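Local coordinates for LacI family sugar-binding transcriptional regulator (Enterococcus faecalis V583, PDB 4RK0), which binds alpha-D-ribofuranose between its two lobes and probably acts as a LacI-type, DNA-binding transcriptional repressor that responds to sugar, at residues T227-P232 with L260-I265. Sequence-based numbering, arbitrary orientation.
Sequences TTIAQP and LPVQLI. With RIB (alpha-D-ribofuranose), chain E.
Two of the interlobe (hinge) connections of the LacI-type sugar-binding fold pair here, strand 228-230 running antiparallel to 263-265 with 136° between their directions and leading into the ribose pocket at Q231. The register is set by backbone bonds: T228 and I265 form a hydrogen-bonded pair, with I265 N reaching T228 O at 2.8 Å and T228 N donating back to I265 O. Next along, A230 N meets Q263 O at 2.7 Å, nearly straight at hydrogen, whereas the return bond from Q263 N to A230 O is weak at 3.4 Å, consistent with the pairing giving way toward V262. On the face of I229 and L264, the isoleucine spreads two branches: CD1 touches L264 CD1 at 3.8 Å, and CG2, anti to its backbone N, meets V262 CG2. L115 of helix 109-122 also packs on I229. A230 CB rests against I265 CG1 (3.7 Å) on the reverse face, and P232 CG touches L260 CB at 3.9 Å. Q231 instead turns its CB from the partner segment; its extended chain (chi2 -161°) carries NE2 to ribose O2, a 3.1 Å bond with 174° at hydrogen. T107 OG1 binds OE1 and D214 OD1 binds NE2, which fixes the amide's rotation. Two of the three interlobe connections, set side by side behind a sugar held in the cleft, are characteristic of the type I periplasmic-binding-protein fold.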
loop_
_atom_site.group_PDB
_atom_site.type_symbol
_atom_site.label_atom_id
_atom_site.label_comp_id
_atom_site.label_asym_id
_atom_site.label_seq_id
_atom_site.Cartn_x
_atom_site.Cartn_y
_atom_site.Cartn_z
ATOM N N THR A 227 -15.345 11.894 -0.680
ATOM C CA THR A 227 -15.999 12.098 0.597
ATOM C C THR A 227 -16.034 10.753 1.240
ATOM O O THR A 227 -16.398 9.754 0.585
ATOM C CB THR A 227 -17.420 12.652 0.384
ATOM O OG1 THR A 227 -17.343 13.981 -0.144
ATOM C CG2 THR A 227 -18.229 12.683 1.707
ATOM N N THR A 228 -15.674 10.703 2.517
ATOM C CA THR A 228 -15.435 9.427 3.166
ATOM C C THR A 228 -15.529 9.535 4.688
ATOM O O THR A 228 -15.634 10.621 5.232
ATOM C CB THR A 228 -14.029 8.912 2.770
ATOM O OG1 THR A 228 -13.926 7.559 3.161
ATOM C CG2 THR A 228 -12.904 9.744 3.385
ATOM N N ILE A 229 -15.547 8.395 5.350
ATOM C CA ILE A 229 -15.477 8.329 6.805
ATOM C C ILE A 229 -14.078 8.010 7.194
ATOM O O ILE A 229 -13.550 6.993 6.761
ATOM C CB ILE A 229 -16.396 7.214 7.346
ATOM C CG1 ILE A 229 -17.840 7.482 6.985
ATOM C CG2 ILE A 229 -16.237 7.111 8.869
ATOM C CD1 ILE A 229 -18.359 8.874 7.247
ATOM N N ALA A 230 -13.452 8.868 7.998
ATOM C CA ALA A 230 -12.075 8.667 8.365
ATOM C C ALA A 230 -11.919 7.773 9.598
ATOM O O ALA A 230 -12.479 8.050 10.647
ATOM C CB ALA A 230 -11.370 10.004 8.645
ATOM N N GLN A 231 -11.127 6.724 9.443
ATOM C CA GLN A 231 -10.624 5.926 10.566
ATOM C C GLN A 231 -9.230 6.396 10.923
ATOM O O GLN A 231 -8.449 6.648 10.035
ATOM C CB GLN A 231 -10.486 4.447 10.192
ATOM C CG GLN A 231 -11.798 3.731 9.892
ATOM C CD GLN A 231 -11.622 2.239 9.986
ATOM O OE1 GLN A 231 -11.323 1.710 11.068
ATOM N NE2 GLN A 231 -11.745 1.544 8.854
ATOM N N PRO A 232 -8.904 6.455 12.228
ATOM C CA PRO A 232 -7.593 6.893 12.681
ATOM C C PRO A 232 -6.616 5.746 12.705
ATOM O O PRO A 232 -6.247 5.263 13.777
ATOM C CB PRO A 232 -7.880 7.445 14.092
ATOM C CG PRO A 232 -9.058 6.650 14.572
ATOM C CD PRO A 232 -9.885 6.385 13.332
ATOM N N LEU A 260 -11.783 3.717 19.184
ATOM C CA LEU A 260 -11.370 5.017 18.657
ATOM C C LEU A 260 -12.472 5.591 17.769
ATOM O O LEU A 260 -13.157 4.828 17.018
ATOM C CB LEU A 260 -10.040 4.895 17.890
ATOM C CG LEU A 260 -8.836 4.303 18.629
ATOM C CD1 LEU A 260 -7.593 4.386 17.759
ATOM C CD2 LEU A 260 -8.566 4.987 19.954
ATOM N N PRO A 261 -12.662 6.919 17.820
ATOM C CA PRO A 261 -13.718 7.580 17.082
ATOM C C PRO A 261 -13.419 7.739 15.579
ATOM O O PRO A 261 -12.295 7.585 15.157
ATOM C CB PRO A 261 -13.784 8.957 17.749
ATOM C CG PRO A 261 -12.361 9.230 18.065
ATOM C CD PRO A 261 -11.816 7.904 18.537
ATOM N N VAL A 262 -14.467 7.975 14.815
ATOM C CA VAL A 262 -14.361 8.241 13.371
ATOM C C VAL A 262 -15.052 9.572 13.064
ATOM O O VAL A 262 -15.838 10.064 13.876
ATOM C CB VAL A 262 -14.982 7.086 12.527
ATOM C CG1 VAL A 262 -14.282 5.779 12.830
ATOM C CG2 VAL A 262 -16.479 6.954 12.707
ATOM N N GLN A 263 -14.793 10.155 11.892
ATOM C CA GLN A 263 -15.518 11.373 11.465
ATOM C C GLN A 263 -15.679 11.438 9.957
ATOM O O GLN A 263 -14.889 10.819 9.204
ATOM C CB GLN A 263 -14.758 12.602 11.933
ATOM C CG GLN A 263 -13.457 12.782 11.216
ATOM C CD GLN A 263 -12.636 13.895 11.822
ATOM O OE1 GLN A 263 -13.165 14.950 12.165
ATOM N NE2 GLN A 263 -11.338 13.667 11.958
ATOM N N LEU A 264 -16.707 12.150 9.537
ATOM C CA LEU A 264 -16.971 12.437 8.133
ATOM C C LEU A 264 -15.973 13.454 7.597
ATOM O O LEU A 264 -15.698 14.462 8.240
ATOM C CB LEU A 264 -18.361 13.006 7.983
ATOM C CG LEU A 264 -18.782 13.475 6.604
ATOM C CD1 LEU A 264 -18.801 12.311 5.639
ATOM C CD2 LEU A 264 -20.156 14.143 6.687
ATOM N N ILE A 265 -15.430 13.160 6.434
ATOM C CA ILE A 265 -14.561 14.080 5.691
ATOM C C ILE A 265 -15.265 14.404 4.431
ATOM O O ILE A 265 -15.358 13.558 3.561
ATOM C CB ILE A 265 -13.218 13.450 5.309
ATOM C CG1 ILE A 265 -12.513 12.881 6.539
ATOM C CG2 ILE A 265 -12.311 14.506 4.650
ATOM C CD1 ILE A 265 -12.150 13.898 7.594
HETATM O O5 RIB E . -10.377 -0.768 3.912
HETATM C C5 RIB E . -10.060 -2.046 4.441
HETATM C C4 RIB E . -11.179 -2.380 5.330
HETATM O O4 RIB E . -11.124 -3.724 5.874
HETATM C C3 RIB E . -10.954 -1.256 6.321
HETATM O O3 RIB E . -12.159 -0.496 6.212
HETATM C C2 RIB E . -10.675 -2.051 7.599
HETATM O O2 RIB E . -11.422 -1.570 8.689
HETATM C C1 RIB E . -10.844 -3.545 7.270
HETATM O O1 RIB E . -11.712 -4.202 8.178
#